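Local coordinates for extracellular solute-binding protein (PDB 3PU5), which probably binds a small solute outside the cytoplasmic membrane, perhaps a polyamine, and presents it to a membrane transporter for uptake, at residues G114-P119 with V200-G205; V145-L150 with I209-D214. One frame throughout, in Å; residues are numbered along the deposited sequence.

Contact 1: G114-P119 with V200-G205; sequences GIAYRP and VLLTSG
Arg118 and Leu202 run alongside each other in opposite senses, the arginine reaching from the end of strand 111-117 toward the helix and the leucine from the helix back to the strand. The first part of the arginine chain is extended, and CD lies 3.0 Å from Leu202 O. A bend at chi3 (69°) then turns the guanidinium back, bringing NH2 to the same oxygen at 2.8 Å. This hydrogen bond is nearly straight, 167° at the hydrogen, and lies in both the guanidinium plane and the carbonyl plane. Leu202 O also accepts a hydrogen bond from the backbone N of Gly205 (3.2 Å), so two donors hold one carbonyl of the last helical turn. A long cationic side chain suits this place, since the charge probably also favours the negative end of the helix dipole. NH1, on the other branch, makes a salt bridge to Asp120, which helps fix the group's rotation. Gly205 leaves the helix with positive phi (90°), a conformation easy for glycine, and its CA passes 3.7 Å from Arg118 NH2.

Nearer the strand, the forked end of Leu202 divides its work. CD1 presses on Ala116 CB at 3.5 Å, tight for two carbons, while CD2 rests against the backbone of Tyr117, 4.0 Å from its CA. Ala116 is small enough to let the leucine approach the strand closely. The CB of Tyr117 is directed away from the helix, and its side chain packs on Ile209 and Val231. The end of helix 197-204 thus packs on the end of strand 111-117, an inner strand of the antiparallel sheet, with Leu202 facing the sheet and Arg118 reaching the helix C-terminus, in an α/β lobe such as those of periplasmic binding proteins, the clan to which this family belongs.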
loop_
_atom_site.group_PDB
_atom_site.type_symbol
_atom_site.label_atom_id
_atom_site.label_comp_id
_atom_site.label_asym_id
_atom_site.label_seq_id
_atom_site.Cartn_x
_atom_site.Cartn_y
_atom_site.Cartn_z
ATOM N N GLY A 114 4.676 -6.077 7.334
ATOM C CA GLY A 114 5.754 -6.447 8.219
ATOM C C GLY A 114 5.493 -7.869 8.669
ATOM O O GLY A 114 4.907 -8.661 7.925
ATOM N N ILE A 115 5.914 -8.185 9.888
ATOM C CA ILE A 115 5.717 -9.522 10.444
ATOM C C ILE A 115 4.799 -9.451 11.661
ATOM O O ILE A 115 5.132 -8.800 12.659
ATOM C CB ILE A 115 7.055 -10.144 10.844
ATOM C CG1 ILE A 115 7.991 -10.186 9.631
ATOM C CG2 ILE A 115 6.849 -11.551 11.435
ATOM C CD1 ILE A 115 9.465 -10.008 9.977
ATOM N N ALA A 116 3.635 -10.095 11.568
ATOM C CA ALA A 116 2.685 -10.111 12.675
ATOM C C ALA A 116 2.777 -11.425 13.447
ATOM O O ALA A 116 2.964 -12.486 12.851
ATOM C CB ALA A 116 1.262 -9.878 12.159
ATOM N N TYR A 117 2.640 -11.364 14.767
ATOM C CA TYR A 117 2.833 -12.560 15.584
ATOM C C TYR A 117 2.081 -12.514 16.928
ATOM O O TYR A 117 1.575 -11.471 17.342
ATOM C CB TYR A 117 4.332 -12.800 15.826
ATOM C CG TYR A 117 4.943 -11.841 16.838
ATOM C CD1 TYR A 117 5.372 -10.570 16.462
ATOM C CD2 TYR A 117 5.077 -12.207 18.173
ATOM C CE1 TYR A 117 5.917 -9.683 17.397
ATOM C CE2 TYR A 117 5.612 -11.335 19.111
ATOM C CZ TYR A 117 6.030 -10.084 18.721
ATOM O OH TYR A 117 6.568 -9.243 19.665
ATOM N N ARG A 118 2.015 -13.667 17.591
ATOM C CA ARG A 118 1.449 -13.783 18.931
ATOM C C ARG A 118 2.574 -13.854 19.954
ATOM O O ARG A 118 3.334 -14.823 19.972
ATOM C CB ARG A 118 0.612 -15.057 19.038
ATOM C CG ARG A 118 -0.768 -14.971 18.423
ATOM C CD ARG A 118 -1.552 -16.238 18.723
ATOM N NE ARG A 118 -1.890 -16.358 20.141
ATOM C CZ ARG A 118 -3.127 -16.284 20.623
ATOM N NH1 ARG A 118 -3.343 -16.402 21.929
ATOM N NH2 ARG A 118 -4.150 -16.103 19.795
ATOM N N PRO A 119 2.700 -12.827 20.807
ATOM C CA PRO A 119 3.780 -12.860 21.802
ATOM C C PRO A 119 3.718 -14.101 22.698
ATOM O O PRO A 119 4.752 -14.541 23.195
ATOM C CB PRO A 119 3.534 -11.595 22.633
ATOM C CG PRO A 119 2.813 -10.653 21.676
ATOM C CD PRO A 119 1.956 -11.551 20.817
ATOM N N VAL A 200 -7.093 -12.611 11.842
ATOM C CA VAL A 200 -7.956 -13.742 12.201
ATOM C C VAL A 200 -7.146 -14.991 12.553
ATOM O O VAL A 200 -7.396 -15.641 13.574
ATOM C CB VAL A 200 -8.929 -14.082 11.066
ATOM C CG1 VAL A 200 -9.606 -15.425 11.327
ATOM C CG2 VAL A 200 -9.967 -12.973 10.912
ATOM N N LEU A 201 -6.178 -15.334 11.709
ATOM C CA LEU A 201 -5.337 -16.505 11.965
ATOM C C LEU A 201 -4.610 -16.368 13.304
ATOM O O LEU A 201 -4.549 -17.321 14.086
ATOM C CB LEU A 201 -4.337 -16.718 10.825
ATOM C CG LEU A 201 -4.920 -17.132 9.470
ATOM C CD1 LEU A 201 -3.880 -17.007 8.348
ATOM C CD2 LEU A 201 -5.490 -18.537 9.538
ATOM N N LEU A 202 -4.065 -15.182 13.565
ATOM C CA LEU A 202 -3.356 -14.926 14.819
ATOM C C LEU A 202 -4.291 -14.949 16.028
ATOM O O LEU A 202 -3.988 -15.602 17.023
ATOM C CB LEU A 202 -2.598 -13.589 14.772
ATOM C CG LEU A 202 -1.394 -13.583 13.823
ATOM C CD1 LEU A 202 -0.829 -12.180 13.677
ATOM C CD2 LEU A 202 -0.316 -14.574 14.268
ATOM N N THR A 203 -5.413 -14.235 15.934
ATOM C CA THR A 203 -6.336 -14.103 17.073
ATOM C C THR A 203 -7.142 -15.367 17.373
ATOM O O THR A 203 -7.591 -15.568 18.501
ATOM C CB THR A 203 -7.307 -12.914 16.912
ATOM O OG1 THR A 203 -8.114 -13.103 15.748
ATOM C CG2 THR A 203 -6.547 -11.609 16.796
ATOM N N SER A 204 -7.310 -16.221 16.367
ATOM C CA SER A 204 -8.008 -17.485 16.543
ATOM C C SER A 204 -7.110 -18.480 17.251
ATOM O O SER A 204 -7.582 -19.480 17.792
ATOM C CB SER A 204 -8.433 -18.059 15.191
ATOM O OG SER A 204 -7.317 -18.521 14.443
ATOM N N GLY A 205 -5.811 -18.195 17.230
ATOM C CA GLY A 205 -4.814 -19.098 17.769
ATOM C C GLY A 205 -4.289 -20.093 16.750
ATOM O O GLY A 205 -3.368 -20.849 17.049
#

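Contact 2: V145-L150 with I209-D214; sequences VFFNNL and IGPGWD
Phe146 is held to the neighbouring strand at its backbone, N donating to Ile209 O over 3.1 Å, and its side chain then folds back over the same strand. From CB, chi1 of 55° sets CG between the backbone N and the carbonyl carbon, which lays the ring flat above residues 209 and 210. CD2 stands 3.5 Å from Ile209 O, and CE2 follows the same carbonyl group. CE1, on the other flank, is 3.5 Å from Gly210 CA, which makes a CH-pi contact with this face, 3.8 Å from the centroid. Glycine suits the spot because it has no side chain to hold the ring off. The edge at CE1 also meets Pro211 O, near the ring plane, and CZ at the tip touches Gly210 N.

The backbones run roughly parallel, 23° apart, but are bridged just once, at Val145 and Ile209. This joint brings the parallel pair 145-148 and 188-192 up against the antiparallel sheet containing 209-213, consistent with the mixed central sheet of a binding-protein lobe.

Proline helps explain why the pairing stops: Pro211 has no N-H to offer, and its CD sits 3.3 Å from Phe146 O instead. Its CG leans on Phe147 CD2 at 3.8 Å, the two side chains crossing at about a right angle. At the bridge itself, Val145 and Ile209 lie side by side, CG2 to CG2.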
loop_
_atom_site.group_PDB
_atom_site.type_symbol
_atom_site.label_atom_id
_atom_site.label_comp_id
_atom_site.label_asym_id
_atom_site.label_seq_id
_atom_site.Cartn_x
_atom_site.Cartn_y
_atom_site.Cartn_z
ATOM N N VAL A 145 3.095 -21.202 10.750
ATOM C CA VAL A 145 3.391 -20.034 9.937
ATOM C C VAL A 145 2.363 -19.916 8.809
ATOM O O VAL A 145 1.935 -20.928 8.251
ATOM C CB VAL A 145 4.827 -20.135 9.383
ATOM C CG1 VAL A 145 5.172 -18.897 8.578
ATOM C CG2 VAL A 145 5.820 -20.338 10.547
ATOM N N PHE A 146 1.919 -18.692 8.526
ATOM C CA PHE A 146 1.050 -18.430 7.375
ATOM C C PHE A 146 1.781 -17.491 6.413
ATOM O O PHE A 146 2.756 -16.859 6.804
ATOM C CB PHE A 146 -0.326 -17.882 7.797
ATOM C CG PHE A 146 -0.265 -16.649 8.677
ATOM C CD1 PHE A 146 -0.093 -15.385 8.117
ATOM C CD2 PHE A 146 -0.384 -16.754 10.062
ATOM C CE1 PHE A 146 -0.031 -14.243 8.928
ATOM C CE2 PHE A 146 -0.322 -15.623 10.878
ATOM C CZ PHE A 146 -0.149 -14.366 10.313
ATOM N N PHE A 147 1.335 -17.415 5.158
ATOM C CA PHE A 147 2.019 -16.594 4.159
ATOM C C PHE A 147 1.046 -16.147 3.065
ATOM O O PHE A 147 0.082 -16.844 2.780
ATOM C CB PHE A 147 3.185 -17.372 3.530
ATOM C CG PHE A 147 4.120 -16.515 2.718
ATOM C CD1 PHE A 147 3.883 -16.294 1.370
ATOM C CD2 PHE A 147 5.229 -15.910 3.314
ATOM C CE1 PHE A 147 4.732 -15.483 0.620
ATOM C CE2 PHE A 147 6.089 -15.098 2.569
ATOM C CZ PHE A 147 5.841 -14.890 1.219
ATOM N N ASN A 148 1.299 -14.987 2.463
ATOM C CA ASN A 148 0.434 -14.449 1.405
ATOM C C ASN A 148 0.296 -15.406 0.215
ATOM O O ASN A 148 1.303 -15.841 -0.353
ATOM C CB ASN A 148 1.002 -13.126 0.851
ATOM C CG ASN A 148 1.465 -12.160 1.933
ATOM O OD1 ASN A 148 1.107 -10.975 1.911
ATOM N ND2 ASN A 148 2.298 -12.641 2.853
ATOM N N ASN A 149 -0.932 -15.718 -0.186
ATOM C CA ASN A 149 -1.119 -16.468 -1.425
ATOM C C ASN A 149 -0.802 -15.595 -2.629
ATOM O O ASN A 149 -1.402 -14.531 -2.784
ATOM C CB ASN A 149 -2.542 -17.003 -1.551
ATOM C CG ASN A 149 -2.708 -17.905 -2.766
ATOM O OD1 ASN A 149 -3.654 -17.769 -3.533
ATOM N ND2 ASN A 149 -1.768 -18.814 -2.950
ATOM N N LEU A 150 0.128 -16.034 -3.477
ATOM C CA LEU A 150 0.535 -15.224 -4.635
ATOM C C LEU A 150 -0.646 -14.801 -5.525
ATOM O O LEU A 150 -0.754 -13.639 -5.921
ATOM C CB LEU A 150 1.619 -15.924 -5.468
ATOM C CG LEU A 150 2.176 -15.040 -6.590
ATOM C CD1 LEU A 150 2.600 -13.696 -6.023
ATOM C CD2 LEU A 150 3.328 -15.690 -7.348
ATOM N N ILE A 209 2.629 -16.749 13.498
ATOM C CA ILE A 209 3.428 -15.704 12.876
ATOM C C ILE A 209 3.298 -15.752 11.352
ATOM O O ILE A 209 3.034 -16.801 10.773
ATOM C CB ILE A 209 4.908 -15.867 13.297
ATOM C CG1 ILE A 209 5.770 -14.686 12.836
ATOM C CG2 ILE A 209 5.480 -17.205 12.799
ATOM C CD1 ILE A 209 7.117 -14.636 13.531
ATOM N N GLY A 210 3.483 -14.611 10.706
ATOM C CA GLY A 210 3.436 -14.536 9.262
ATOM C C GLY A 210 3.334 -13.081 8.865
ATOM O O GLY A 210 3.253 -12.217 9.736
ATOM N N PRO A 211 3.353 -12.796 7.553
ATOM C CA PRO A 211 3.270 -11.398 7.105
ATOM C C PRO A 211 1.905 -10.778 7.411
ATOM O O PRO A 211 0.882 -11.451 7.279
ATOM C CB PRO A 211 3.504 -11.495 5.590
ATOM C CG PRO A 211 4.238 -12.830 5.397
ATOM C CD PRO A 211 3.605 -13.722 6.436
ATOM N N GLY A 212 1.907 -9.513 7.826
ATOM C CA GLY A 212 0.685 -8.811 8.163
ATOM C C GLY A 212 0.856 -7.309 8.009
ATOM O O GLY A 212 1.983 -6.796 7.949
ATOM N N TRP A 213 -0.266 -6.600 7.958
ATOM C CA TRP A 213 -0.249 -5.160 7.728
ATOM C C TRP A 213 -0.122 -4.391 9.029
ATOM O O TRP A 213 -0.680 -4.791 10.055
ATOM C CB TRP A 213 -1.486 -4.734 6.922
ATOM C CG TRP A 213 -1.318 -5.135 5.491
ATOM C CD1 TRP A 213 -0.841 -4.361 4.476
ATOM C CD2 TRP A 213 -1.546 -6.435 4.933
ATOM N NE1 TRP A 213 -0.777 -5.089 3.315
ATOM C CE2 TRP A 213 -1.206 -6.368 3.569
ATOM C CE3 TRP A 213 -2.021 -7.647 5.453
ATOM C CZ2 TRP A 213 -1.316 -7.463 2.717
ATOM C CZ3 TRP A 213 -2.135 -8.742 4.598
ATOM C CH2 TRP A 213 -1.782 -8.639 3.246
ATOM N N ASP A 214 0.630 -3.297 8.995
ATOM C CA ASP A 214 0.843 -2.520 10.215
ATOM C C ASP A 214 -0.472 -2.022 10.813
ATOM O O ASP A 214 -0.779 -2.329 11.960
ATOM C CB ASP A 214 1.866 -1.381 10.037
ATOM C CG ASP A 214 1.503 -0.399 8.916
ATOM O OD1 ASP A 214 0.801 -0.764 7.942
ATOM O OD2 ASP A 214 1.947 0.759 9.009
#

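The centres of contacts 1 and 2 lie about 9 Å apart, on the same side of the chain's centre. Their segments alternate along the chain: 114-119, 145-150, 200-205, then 209-214. Strands 111-117 and 209-213 are antiparallel neighbours in one sheet, with Ala116 N 2.8 Å from Gly210 O, a probable hydrogen bond. Helix 197-204 is followed, after a short loop, by strand 209-213 and joins the two contacts by packing as well, Leu202 CD2 lying 3.5 Å from Phe146 CE2. Residues distant in sequence are thereby knit into one lobe: strand 209-213 lies between strands 111-117 and 145-148, and the helix packs against both of these flanking strands.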